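Local atomic coordinates of phosphate-binding protein (PDB entry 5UB3), a protein that probably serves as a periplasmic receptor that binds small anions such as chloride and works with a partner diguanylate cyclase. Residues S2-L7 with I37-I42; G77-L82 with V213-T218; F97-D102 with I176-L181; L116-A121 with A156-V161. All blocks are in the same frame, centred on the assembly; numbering follows the deposited sequence.

Interaction 1: S2-L7 with I37-I42; sequences SSVLVL and IRRGEI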
loop_
_atom_site.group_PDB
_atom_site.type_symbol
_atom_site.label_atom_id
_atom_site.label_comp_id
_atom_site.label_asym_id
_atom_site.label_seq_id
_atom_site.Cartn_x
_atom_site.Cartn_y
_atom_site.Cartn_z
ATOM N N SER A 2 -1.287 24.261 -10.084
ATOM C CA SER A 2 -2.504 24.937 -9.512
ATOM C C SER A 2 -3.571 25.363 -10.501
ATOM O O SER A 2 -4.716 25.404 -10.155
ATOM C CB SER A 2 -2.140 26.151 -8.710
ATOM O OG SER A 2 -3.254 26.439 -7.909
ATOM N N SER A 3 -3.174 25.708 -11.706
ATOM C CA SER A 3 -3.970 25.444 -12.912
ATOM C C SER A 3 -3.852 23.947 -13.373
ATOM O O SER A 3 -4.597 23.446 -14.203
ATOM C CB SER A 3 -3.511 26.437 -13.992
ATOM O OG SER A 3 -4.271 26.260 -15.151
ATOM N N VAL A 4 -2.847 23.254 -12.848
ATOM C CA VAL A 4 -2.614 21.880 -13.135
ATOM C C VAL A 4 -2.984 21.017 -11.923
ATOM O O VAL A 4 -2.685 21.391 -10.772
ATOM C CB VAL A 4 -1.116 21.640 -13.407
ATOM C CG1 VAL A 4 -0.916 20.221 -13.850
ATOM C CG2 VAL A 4 -0.584 22.625 -14.452
ATOM N N LEU A 5 -3.609 19.869 -12.203
ATOM C CA LEU A 5 -3.815 18.804 -11.187
ATOM C C LEU A 5 -2.840 17.673 -11.445
ATOM O O LEU A 5 -2.830 17.089 -12.509
ATOM C CB LEU A 5 -5.244 18.256 -11.236
ATOM C CG LEU A 5 -5.599 17.172 -10.229
ATOM C CD1 LEU A 5 -5.577 17.791 -8.845
ATOM C CD2 LEU A 5 -6.974 16.579 -10.506
ATOM N N VAL A 6 -2.011 17.381 -10.467
ATOM C CA VAL A 6 -1.011 16.340 -10.601
ATOM C C VAL A 6 -1.388 15.101 -9.769
ATOM O O VAL A 6 -1.496 15.188 -8.548
ATOM C CB VAL A 6 0.398 16.862 -10.169
ATOM C CG1 VAL A 6 1.409 15.823 -10.577
ATOM C CG2 VAL A 6 0.700 18.185 -10.862
ATOM N N LEU A 7 -1.557 13.968 -10.436
ATOM C CA LEU A 7 -1.975 12.720 -9.796
ATOM C C LEU A 7 -0.735 11.882 -9.720
ATOM O O LEU A 7 0.062 11.816 -10.680
ATOM C CB LEU A 7 -3.037 11.999 -10.608
ATOM C CG LEU A 7 -3.391 10.515 -10.393
ATOM C CD1 LEU A 7 -3.905 10.172 -9.019
ATOM C CD2 LEU A 7 -4.407 10.122 -11.446
ATOM N N ILE A 37 -8.950 24.274 -12.554
ATOM C CA ILE A 37 -8.056 23.236 -13.167
ATOM C C ILE A 37 -8.263 23.229 -14.666
ATOM O O ILE A 37 -9.381 23.143 -15.118
ATOM C CB ILE A 37 -8.290 21.857 -12.575
ATOM C CG1 ILE A 37 -7.952 21.880 -11.071
ATOM C CG2 ILE A 37 -7.529 20.782 -13.303
ATOM C CD1 ILE A 37 -6.525 22.246 -10.693
ATOM N N ARG A 38 -7.169 23.357 -15.413
ATOM C CA ARG A 38 -7.210 23.313 -16.852
ATOM C C ARG A 38 -6.532 22.077 -17.408
ATOM O O ARG A 38 -6.839 21.660 -18.501
ATOM C CB ARG A 38 -6.504 24.527 -17.447
ATOM C CG ARG A 38 -7.015 25.857 -16.963
ATOM C CD ARG A 38 -8.355 26.194 -17.545
ATOM N NE ARG A 38 -8.701 27.553 -17.098
ATOM C CZ ARG A 38 -8.541 28.692 -17.792
ATOM N NH1 ARG A 38 -8.082 28.712 -19.052
ATOM N NH2 ARG A 38 -8.886 29.835 -17.211
ATOM N N ARG A 39 -5.606 21.486 -16.690
ATOM C CA ARG A 39 -4.803 20.418 -17.266
ATOM C C ARG A 39 -4.378 19.496 -16.121
ATOM O O ARG A 39 -4.470 19.857 -14.923
ATOM C CB ARG A 39 -3.625 20.981 -18.068
ATOM C CG ARG A 39 -2.630 21.858 -17.284
ATOM C CD ARG A 39 -1.648 22.669 -18.189
ATOM N NE ARG A 39 -2.418 23.631 -18.981
ATOM C CZ ARG A 39 -2.786 24.873 -18.595
ATOM N NH1 ARG A 39 -2.398 25.425 -17.436
ATOM N NH2 ARG A 39 -3.559 25.582 -19.411
ATOM N N GLY A 40 -3.971 18.322 -16.521
ATOM C CA GLY A 40 -3.500 17.272 -15.632
ATOM C C GLY A 40 -2.091 16.839 -15.980
ATOM O O GLY A 40 -1.718 16.875 -17.142
ATOM N N GLU A 41 -1.362 16.364 -14.979
ATOM C CA GLU A 41 -0.084 15.677 -15.149
ATOM C C GLU A 41 0.008 14.482 -14.208
ATOM O O GLU A 41 -0.664 14.441 -13.186
ATOM C CB GLU A 41 1.055 16.606 -14.795
ATOM C CG GLU A 41 1.409 17.510 -15.951
ATOM C CD GLU A 41 2.217 18.708 -15.575
ATOM O OE1 GLU A 41 2.658 18.831 -14.422
ATOM O OE2 GLU A 41 2.379 19.547 -16.477
ATOM N N ILE A 42 0.846 13.527 -14.559
ATOM C CA ILE A 42 1.136 12.399 -13.715
ATOM C C ILE A 42 2.576 12.580 -13.195
ATOM O O ILE A 42 3.487 12.893 -13.980
ATOM C CB ILE A 42 1.063 11.072 -14.512
ATOM C CG1 ILE A 42 -0.366 10.851 -15.087
ATOM C CG2 ILE A 42 1.495 9.875 -13.672
ATOM C CD1 ILE A 42 -1.446 10.739 -14.045
#

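Interaction 2: G77-L82 with V213-T218; sequences GSAHPL and VEMVRT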
loop_
_atom_site.group_PDB
_atom_site.type_symbol
_atom_site.label_atom_id
_atom_site.label_comp_id
_atom_site.label_asym_id
_atom_site.label_seq_id
_atom_site.Cartn_x
_atom_site.Cartn_y
_atom_site.Cartn_z
ATOM N N GLY A 77 3.473 15.010 7.318
ATOM C CA GLY A 77 2.836 16.335 7.207
ATOM C C GLY A 77 2.519 16.809 5.798
ATOM O O GLY A 77 2.176 17.978 5.596
ATOM N N SER A 78 2.588 15.902 4.835
ATOM C CA SER A 78 2.558 16.271 3.449
ATOM C C SER A 78 1.196 15.997 2.720
ATOM O O SER A 78 0.946 16.527 1.628
ATOM C CB SER A 78 3.737 15.609 2.782
ATOM O OG SER A 78 3.593 14.209 2.696
ATOM N N ALA A 79 0.284 15.300 3.384
ATOM C CA ALA A 79 -0.994 14.936 2.818
ATOM C C ALA A 79 -2.056 14.516 3.864
ATOM O O ALA A 79 -1.726 14.093 4.979
ATOM C CB ALA A 79 -0.777 13.831 1.843
ATOM N N HIS A 80 -3.321 14.583 3.472
ATOM C CA HIS A 80 -4.419 14.196 4.363
ATOM C C HIS A 80 -5.458 13.441 3.558
ATOM O O HIS A 80 -5.537 13.622 2.345
ATOM C CB HIS A 80 -5.021 15.422 5.078
ATOM C CG HIS A 80 -5.493 16.480 4.129
ATOM N ND1 HIS A 80 -4.638 17.415 3.595
ATOM C CD2 HIS A 80 -6.715 16.767 3.641
ATOM C CE1 HIS A 80 -5.298 18.200 2.760
ATOM N NE2 HIS A 80 -6.560 17.839 2.782
ATOM N N PRO A 81 -6.276 12.621 4.219
ATOM C CA PRO A 81 -7.242 11.823 3.472
ATOM C C PRO A 81 -8.362 12.623 2.805
ATOM O O PRO A 81 -8.848 13.571 3.395
ATOM C CB PRO A 81 -7.811 10.874 4.544
ATOM C CG PRO A 81 -6.797 10.866 5.654
ATOM C CD PRO A 81 -6.131 12.180 5.630
ATOM N N LEU A 82 -8.734 12.246 1.592
ATOM C CA LEU A 82 -9.818 12.848 0.859
ATOM C C LEU A 82 -11.030 11.929 0.887
ATOM O O LEU A 82 -12.131 12.388 1.202
ATOM C CB LEU A 82 -9.412 13.006 -0.594
ATOM C CG LEU A 82 -10.437 13.698 -1.501
ATOM C CD1 LEU A 82 -10.266 15.170 -1.366
ATOM C CD2 LEU A 82 -10.216 13.270 -2.934
ATOM N N VAL A 213 -6.844 4.631 0.104
ATOM C CA VAL A 213 -7.342 5.958 0.445
ATOM C C VAL A 213 -6.785 6.910 -0.586
ATOM O O VAL A 213 -5.628 6.804 -1.022
ATOM C CB VAL A 213 -6.932 6.356 1.875
ATOM C CG1 VAL A 213 -5.460 6.275 2.079
ATOM C CG2 VAL A 213 -7.409 7.744 2.293
ATOM N N GLU A 214 -7.605 7.878 -0.973
ATOM C CA GLU A 214 -7.160 9.006 -1.767
ATOM C C GLU A 214 -6.631 10.071 -0.823
ATOM O O GLU A 214 -7.325 10.505 0.115
ATOM C CB GLU A 214 -8.373 9.562 -2.581
ATOM C CG GLU A 214 -9.044 8.483 -3.417
ATOM C CD GLU A 214 -8.035 7.752 -4.274
ATOM O OE1 GLU A 214 -7.367 8.454 -5.043
ATOM O OE2 GLU A 214 -7.903 6.501 -4.167
ATOM N N MET A 215 -5.424 10.541 -1.081
ATOM C CA MET A 215 -4.824 11.579 -0.283
ATOM C C MET A 215 -4.587 12.786 -1.146
ATOM O O MET A 215 -4.284 12.673 -2.344
ATOM C CB MET A 215 -3.494 11.165 0.299
ATOM C CG MET A 215 -3.474 9.845 1.043
ATOM S SD MET A 215 -4.239 9.948 2.687
ATOM C CE MET A 215 -3.028 10.836 3.606
ATOM N N VAL A 216 -4.710 13.947 -0.528
ATOM C CA VAL A 216 -4.349 15.180 -1.205
ATOM C C VAL A 216 -3.378 15.939 -0.390
ATOM O O VAL A 216 -3.346 15.881 0.861
ATOM C CB VAL A 216 -5.529 16.100 -1.562
ATOM C CG1 VAL A 216 -6.422 15.452 -2.613
ATOM C CG2 VAL A 216 -6.277 16.547 -0.319
ATOM N N ARG A 217 -2.596 16.737 -1.091
ATOM C CA ARG A 217 -1.524 17.408 -0.443
ATOM C C ARG A 217 -2.010 18.460 0.530
ATOM O O ARG A 217 -2.990 19.159 0.309
ATOM C CB ARG A 217 -0.582 18.035 -1.436
ATOM C CG ARG A 217 -1.135 19.219 -2.180
ATOM C CD ARG A 217 0.012 19.864 -2.916
ATOM N NE ARG A 217 -0.497 20.942 -3.717
ATOM C CZ ARG A 217 -0.660 22.198 -3.295
ATOM N NH1 ARG A 217 -0.364 22.590 -2.059
ATOM N NH2 ARG A 217 -1.148 23.076 -4.136
ATOM N N THR A 218 -1.191 18.593 1.567
ATOM C CA THR A 218 -1.218 19.732 2.465
ATOM C C THR A 218 -1.225 20.989 1.649
ATOM O O THR A 218 -0.422 21.160 0.689
ATOM C CB THR A 218 0.049 19.747 3.286
ATOM O OG1 THR A 218 0.159 18.534 4.026
ATOM C CG2 THR A 218 0.113 21.015 4.249
HETATM O O HOH W 1 -2.176 17.559 4.738
#

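Interaction 3: F97-D102 with I176-L181; sequences FFVRRD and IDVGAL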
loop_
_atom_site.group_PDB
_atom_site.type_symbol
_atom_site.label_atom_id
_atom_site.label_comp_id
_atom_site.label_asym_id
_atom_site.label_seq_id
_atom_site.Cartn_x
_atom_site.Cartn_y
_atom_site.Cartn_z
ATOM N N PHE A 97 0.974 -14.275 6.714
ATOM C CA PHE A 97 2.335 -14.789 6.709
ATOM C C PHE A 97 2.205 -16.184 6.199
ATOM O O PHE A 97 1.343 -16.924 6.645
ATOM C CB PHE A 97 2.909 -14.815 8.099
ATOM C CG PHE A 97 3.215 -13.452 8.674
ATOM C CD1 PHE A 97 2.199 -12.647 9.133
ATOM C CD2 PHE A 97 4.512 -13.016 8.798
ATOM C CE1 PHE A 97 2.475 -11.415 9.686
ATOM C CE2 PHE A 97 4.806 -11.784 9.333
ATOM C CZ PHE A 97 3.779 -10.989 9.811
ATOM N N PHE A 98 3.081 -16.590 5.298
ATOM C CA PHE A 98 2.998 -17.919 4.788
ATOM C C PHE A 98 4.372 -18.564 4.699
ATOM O O PHE A 98 5.389 -17.881 4.599
ATOM C CB PHE A 98 2.315 -17.914 3.428
ATOM C CG PHE A 98 3.094 -17.222 2.383
ATOM C CD1 PHE A 98 2.942 -15.846 2.194
ATOM C CD2 PHE A 98 4.026 -17.925 1.593
ATOM C CE1 PHE A 98 3.696 -15.182 1.246
ATOM C CE2 PHE A 98 4.764 -17.277 0.645
ATOM C CZ PHE A 98 4.618 -15.906 0.470
ATOM N N VAL A 99 4.370 -19.877 4.739
ATOM C CA VAL A 99 5.573 -20.694 4.571
ATOM C C VAL A 99 5.375 -21.843 3.620
ATOM O O VAL A 99 4.243 -22.186 3.263
ATOM C CB VAL A 99 5.974 -21.345 5.888
ATOM C CG1 VAL A 99 6.222 -20.270 6.936
ATOM C CG2 VAL A 99 4.932 -22.363 6.358
ATOM N N ARG A 100 6.474 -22.499 3.288
ATOM C CA ARG A 100 6.339 -23.808 2.649
ATOM C C ARG A 100 5.628 -24.788 3.566
ATOM O O ARG A 100 5.780 -24.767 4.784
ATOM C CB ARG A 100 7.683 -24.367 2.238
ATOM C CG ARG A 100 8.268 -23.601 1.062
ATOM C CD ARG A 100 9.425 -24.382 0.496
ATOM N NE ARG A 100 9.005 -25.749 0.167
ATOM C CZ ARG A 100 8.578 -26.180 -1.025
ATOM N NH1 ARG A 100 8.520 -25.372 -2.101
ATOM N NH2 ARG A 100 8.250 -27.476 -1.147
ATOM N N ARG A 101 4.793 -25.627 2.979
ATOM C CA ARG A 101 4.004 -26.546 3.794
ATOM C C ARG A 101 4.967 -27.511 4.506
ATOM O O ARG A 101 4.709 -27.891 5.611
ATOM C CB ARG A 101 2.900 -27.218 2.953
ATOM C CG ARG A 101 2.613 -28.692 3.226
ATOM C CD ARG A 101 1.193 -29.134 2.829
ATOM N NE ARG A 101 0.123 -28.472 3.603
ATOM C CZ ARG A 101 -0.075 -28.550 4.936
ATOM N NH1 ARG A 101 0.726 -29.254 5.745
ATOM N NH2 ARG A 101 -1.109 -27.896 5.482
ATOM N N ASP A 102 6.097 -27.842 3.891
ATOM C CA ASP A 102 7.084 -28.717 4.545
ATOM C C ASP A 102 7.990 -27.997 5.595
ATOM O O ASP A 102 8.873 -28.619 6.203
ATOM C CB ASP A 102 7.890 -29.521 3.497
ATOM C CG ASP A 102 8.648 -28.628 2.480
ATOM O OD1 ASP A 102 8.898 -27.456 2.694
ATOM O OD2 ASP A 102 9.023 -29.112 1.410
ATOM N N ILE A 176 14.152 -18.207 1.726
ATOM C CA ILE A 176 13.649 -17.438 2.867
ATOM C C ILE A 176 12.516 -18.264 3.469
ATOM O O ILE A 176 11.797 -18.908 2.726
ATOM C CB ILE A 176 13.173 -16.050 2.387
ATOM C CG1 ILE A 176 14.350 -15.278 1.773
ATOM C CG2 ILE A 176 12.602 -15.223 3.544
ATOM C CD1 ILE A 176 14.010 -13.871 1.267
ATOM N N ASP A 177 12.401 -18.292 4.793
ATOM C CA ASP A 177 11.493 -19.175 5.447
ATOM C C ASP A 177 10.030 -18.699 5.354
ATOM O O ASP A 177 9.113 -19.509 5.216
ATOM C CB ASP A 177 11.861 -19.310 6.915
ATOM C CG ASP A 177 13.303 -19.790 7.125
ATOM O OD1 ASP A 177 13.671 -20.792 6.542
ATOM O OD2 ASP A 177 14.055 -19.146 7.875
ATOM N N VAL A 178 9.830 -17.404 5.466
ATOM C CA VAL A 178 8.465 -16.866 5.610
ATOM C C VAL A 178 8.244 -15.718 4.675
ATOM O O VAL A 178 9.154 -14.928 4.386
ATOM C CB VAL A 178 8.146 -16.446 7.063
ATOM C CG1 VAL A 178 6.698 -16.050 7.211
ATOM C CG2 VAL A 178 8.537 -17.479 8.111
ATOM N N GLY A 179 7.004 -15.606 4.170
ATOM C CA GLY A 179 6.659 -14.513 3.327
ATOM C C GLY A 179 5.481 -13.749 3.887
ATOM O O GLY A 179 4.707 -14.332 4.625
ATOM N N ALA A 180 5.399 -12.445 3.581
ATOM C CA ALA A 180 4.236 -11.646 3.974
ATOM C C ALA A 180 3.639 -11.055 2.718
ATOM O O ALA A 180 4.337 -10.511 1.916
ATOM C CB ALA A 180 4.600 -10.575 4.946
ATOM N N LEU A 181 2.332 -11.237 2.547
ATOM C CA LEU A 181 1.568 -10.598 1.452
ATOM C C LEU A 181 0.165 -10.266 1.958
ATOM O O LEU A 181 -0.238 -10.821 2.997
ATOM C CB LEU A 181 1.417 -11.569 0.328
ATOM C CG LEU A 181 2.611 -11.930 -0.530
ATOM C CD1 LEU A 181 2.185 -12.974 -1.540
ATOM C CD2 LEU A 181 3.131 -10.735 -1.278
HETATM O O HOH W 2 9.147 -21.993 4.104
#

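Interaction 4: L116-A121 with A156-V161; sequences LALQNA and AGYLMV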
loop_
_atom_site.group_PDB
_atom_site.type_symbol
_atom_site.label_atom_id
_atom_site.label_comp_id
_atom_site.label_asym_id
_atom_site.label_seq_id
_atom_site.Cartn_x
_atom_site.Cartn_y
_atom_site.Cartn_z
ATOM N N LEU A 116 12.305 -13.766 7.023
ATOM C CA LEU A 116 11.064 -13.273 6.471
ATOM C C LEU A 116 11.364 -12.394 5.254
ATOM O O LEU A 116 12.140 -11.498 5.363
ATOM C CB LEU A 116 10.409 -12.424 7.537
ATOM C CG LEU A 116 9.174 -11.620 7.179
ATOM C CD1 LEU A 116 7.963 -12.492 6.890
ATOM C CD2 LEU A 116 8.857 -10.740 8.364
ATOM N N ALA A 117 10.658 -12.621 4.153
ATOM C CA ALA A 117 10.692 -11.827 2.956
ATOM C C ALA A 117 9.666 -10.725 3.037
ATOM O O ALA A 117 8.483 -11.008 3.129
ATOM C CB ALA A 117 10.361 -12.706 1.726
ATOM N N LEU A 118 10.128 -9.494 2.962
ATOM C CA LEU A 118 9.277 -8.325 2.891
ATOM C C LEU A 118 9.498 -7.591 1.607
ATOM O O LEU A 118 10.413 -7.884 0.844
ATOM C CB LEU A 118 9.622 -7.440 4.051
ATOM C CG LEU A 118 9.368 -8.147 5.386
ATOM C CD1 LEU A 118 9.659 -7.194 6.544
ATOM C CD2 LEU A 118 7.934 -8.587 5.470
ATOM N N GLN A 119 8.678 -6.587 1.374
ATOM C CA GLN A 119 8.720 -5.926 0.115
ATOM C C GLN A 119 9.618 -4.703 0.001
ATOM O O GLN A 119 10.704 -4.801 -0.566
ATOM C CB GLN A 119 7.317 -5.664 -0.324
ATOM C CG GLN A 119 6.683 -6.949 -0.809
ATOM C CD GLN A 119 5.197 -6.830 -0.992
ATOM O OE1 GLN A 119 4.691 -5.934 -1.701
ATOM N NE2 GLN A 119 4.469 -7.744 -0.367
ATOM N N ASN A 120 9.139 -3.552 0.397
ATOM C CA ASN A 120 9.936 -2.339 0.479
ATOM C C ASN A 120 9.269 -1.551 1.575
ATOM O O ASN A 120 8.159 -1.901 1.965
ATOM C CB ASN A 120 9.906 -1.481 -0.800
ATOM C CG ASN A 120 8.494 -1.141 -1.239
ATOM O OD1 ASN A 120 7.701 -0.468 -0.534
ATOM N ND2 ASN A 120 8.142 -1.659 -2.392
ATOM N N ALA A 121 9.882 -0.447 2.011
ATOM C CA ALA A 121 9.436 0.280 3.218
ATOM C C ALA A 121 8.085 1.004 3.080
ATOM O O ALA A 121 7.442 1.336 4.095
ATOM C CB ALA A 121 10.525 1.225 3.680
ATOM N N ALA A 156 14.080 -13.223 14.635
ATOM C CA ALA A 156 13.912 -13.347 13.216
ATOM C C ALA A 156 14.826 -12.330 12.518
ATOM O O ALA A 156 15.519 -11.479 13.154
ATOM C CB ALA A 156 12.484 -13.091 12.838
ATOM N N GLY A 157 14.829 -12.421 11.205
ATOM C CA GLY A 157 15.466 -11.461 10.362
ATOM C C GLY A 157 14.664 -11.311 9.085
ATOM O O GLY A 157 13.962 -12.271 8.654
ATOM N N TYR A 158 14.755 -10.148 8.481
ATOM C CA TYR A 158 14.023 -9.913 7.249
ATOM C C TYR A 158 14.920 -9.545 6.131
ATOM O O TYR A 158 15.988 -8.941 6.341
ATOM C CB TYR A 158 12.901 -8.901 7.403
ATOM C CG TYR A 158 13.314 -7.490 7.571
ATOM C CD1 TYR A 158 13.684 -7.026 8.788
ATOM C CD2 TYR A 158 13.308 -6.603 6.502
ATOM C CE1 TYR A 158 14.062 -5.720 8.953
ATOM C CE2 TYR A 158 13.662 -5.300 6.664
ATOM C CZ TYR A 158 14.034 -4.866 7.891
ATOM O OH TYR A 158 14.397 -3.583 8.124
ATOM N N LEU A 159 14.476 -9.928 4.944
ATOM C CA LEU A 159 15.121 -9.561 3.708
ATOM C C LEU A 159 14.120 -8.845 2.800
ATOM O O LEU A 159 13.029 -9.373 2.528
ATOM C CB LEU A 159 15.589 -10.811 3.017
ATOM C CG LEU A 159 16.734 -11.480 3.728
ATOM C CD1 LEU A 159 16.814 -12.935 3.351
ATOM C CD2 LEU A 159 18.002 -10.741 3.357
ATOM N N MET A 160 14.535 -7.704 2.288
ATOM C CA MET A 160 13.724 -6.972 1.302
ATOM C C MET A 160 14.007 -7.560 -0.059
ATOM O O MET A 160 15.122 -7.477 -0.523
ATOM C CB MET A 160 14.069 -5.501 1.288
ATOM C CG MET A 160 14.011 -4.873 2.665
ATOM S SD MET A 160 12.322 -4.765 3.265
ATOM C CE MET A 160 12.218 -2.971 3.189
ATOM N N VAL A 161 12.971 -8.097 -0.686
ATOM C CA VAL A 161 13.073 -8.677 -2.025
ATOM C C VAL A 161 12.335 -7.845 -3.120
ATOM O O VAL A 161 12.302 -8.236 -4.286
ATOM C CB VAL A 161 12.617 -10.134 -1.986
ATOM C CG1 VAL A 161 13.376 -10.922 -0.925
ATOM C CG2 VAL A 161 11.123 -10.265 -1.735
#

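Interaction 1: S2-L7 with I37-I42
Val4 to Leu7 pair in parallel with Arg39 to Ile42, the two strands of a beta-alpha-beta unit whose helix 14-28 links them. This unit opens the first lobe of a periplasmic binding protein fold. The backbone bonds alternate across the pair. Leu5 N donates to Arg39 O at 2.9 Å, Glu41 N to Leu5 O, and Leu7 N to Glu41 O. Before the strand, Ser3 O accepts a nearly straight bond from Arg38 N at 2.8 Å and a weak one from Arg39 N.

Apolar contacts lie on the face of Leu5 and Leu7. Ile37 brings CG2 to 4.0 Å from Leu5 CB. Leu7 and Ile42 run alongside each other, with Leu7 CD2 4.0 Å from Ile42 CD1, and both rest on Leu21 of helix 14-28, which covers this face.

The other, more polar face carries Val4, Val6, Arg39 and Glu41. Arg39 CG sits between its backbone N and carbonyl carbon (chi1 60°). The chain bends at chi3, which brings NH1 to 3.1 Å from Ser3 OG. Val4 CG2 touches Arg39 CG at 3.6 Å and lies at the edge of the guanidinium. Glu41 reaches back along the strand, with OE1 3.9 Å from Val4 CG1.

Interaction 2: G77-L82 with V213-T218
The His80 ring has Val216 O over one face, with ND1 3.4 Å from that oxygen but at a poor angle for a bond. A water lies at the ring edge, in its plane, 2.7 Å from ND1. The same water donates to Thr218 OG1 and so bridges the two segments. NE2 bonds to Glu225 of helix 222-235, so both ring nitrogens have a partner. A chi1 of 56° swings the imidazole across toward strand 209-217. There Val216 CG2 packs 3.4 Å from NE2.

Thr218 OG1 also donates to Gly77 O at 2.6 Å, from above the carbonyl plane. Gly77 ends helix 67-75 in a Schellman motif, so this bond ties the helix end to the end of strand 209-217.

The strands are antiparallel and belong to the first lobe of the periplasmic binding protein fold. His80 and Val216 form the hydrogen-bonded pair, exchanging two N-H to O bonds. Farther on, Leu82 N donates to Glu214 O at 2.7 Å.

Met215 bends at chi2 and chi3 and lies alongside Pro81. Its SD comes 3.6 Å from Pro81 CA, and its CE lies 3.9 Å from Pro81 CD. Leu82 CD1 meets Val216 CG1, and helix 222-235 packs against both side chains.

Interaction 3: F97-D102 with I176-L181
Phe98 O accepts the bond from Gly179 N at 2.8 Å. Phe98 N returns one to Gly179 O at 2.9 Å. These two bonds make Phe98 and Gly179 a hydrogen-bonded antiparallel pair in the second lobe of the periplasmic binding protein fold. The pair joins strand 92-100 to strand 178-182.

Gly179 also meets the Phe98 ring. Its CA lies over one ring face in a CH-pi contact, 4.0 Å from the centroid and offset toward the rim. The Phe98 ring is brought over the neighbouring strand by its chi1 of 66°. Gly179, with no side chain, lets the ring lie close against the backbone. Leu181 CG touches CE1 of the same ring, and the rings of Phe200 and Trp186 meet it from outside the two segments.

On the other face of the sheet, Val178 packs against Phe97 and Val99. Its CG1 approaches the edge of the Phe97 ring at CD2, and its CG2 lies beside Val99 CG1 at 3.8 Å.

Past Val99 the strands separate, and a water takes over. It accepts from Arg100 N and donates to Asp177 O. The Arg100 side chain turns away, and its NH1 bonds to His172 O. Its guanidinium forms a side-on salt bridge with Asp102, with Arg100 NE 3.1 Å from Asp102 OD1 and NH2 bonding to OD2.

Interaction 4: L116-A121 with A156-V161
Leu118 packs against Tyr158. The two side chains run roughly perpendicular to each other, and Leu118 CD1 lies 3.7 Å from Tyr158 CD2. It approaches the ring obliquely and also touches Tyr158 CB. In Tyr158, chi1 of 72° turns the ring outward, away from strand 115-118.

Met160 makes the next contact on the same face. Its SD lies 3.9 Å from Leu118 CB. The chain bends at chi2 and chi3, which carries CE past the end of the strand to 3.6 Å from Asn120 CA and equally near Ala121 N. The methionine thus lies along the backbone that follows strand 115-118. On the opposite face Ala117 CB meets Val161 CG2 more loosely, at 4.3 Å.

Four backbone bonds set this register. Leu116 N donates to Gly157 O, Leu159 N to Leu116 O at 2.8 Å, Leu118 N to Leu159 O, and Val161 N to Leu118 O at 3.0 Å. The strands are parallel, neighbours in the central sheet of the second lobe of this periplasmic binding protein.

Helices cover both faces. Helix 124-136 lies against the leucine and tyrosine side, with Tyr127 and Pro130 on Leu118 and Met131 on Tyr158. On the other side, Val167 of helix 164-172 touches Ala117, Gln119 and Val161. Asn166 of the same helix donates through its ND2 to Val161 O.

From the N terminus, interaction 1 closes first, joining strands 4-8 and 39-42 in the first lobe. It is complete before interaction 2 opens at 77-82. Interaction 2 closes a long loop, and interactions 3 and 4 both lie within it. Interaction 4 is nested again inside the loop of interaction 3. The chain therefore leaves the first lobe, builds these second-lobe contacts, and returns to the first lobe at 213-218. Interactions 3 and 4 touch where strands 178-182 and 115-118 run side by side, with Val178 O 2.8 Å from Ala117 N. Interactions 1 and 3 lie farthest apart, with centres about 43 Å from each other.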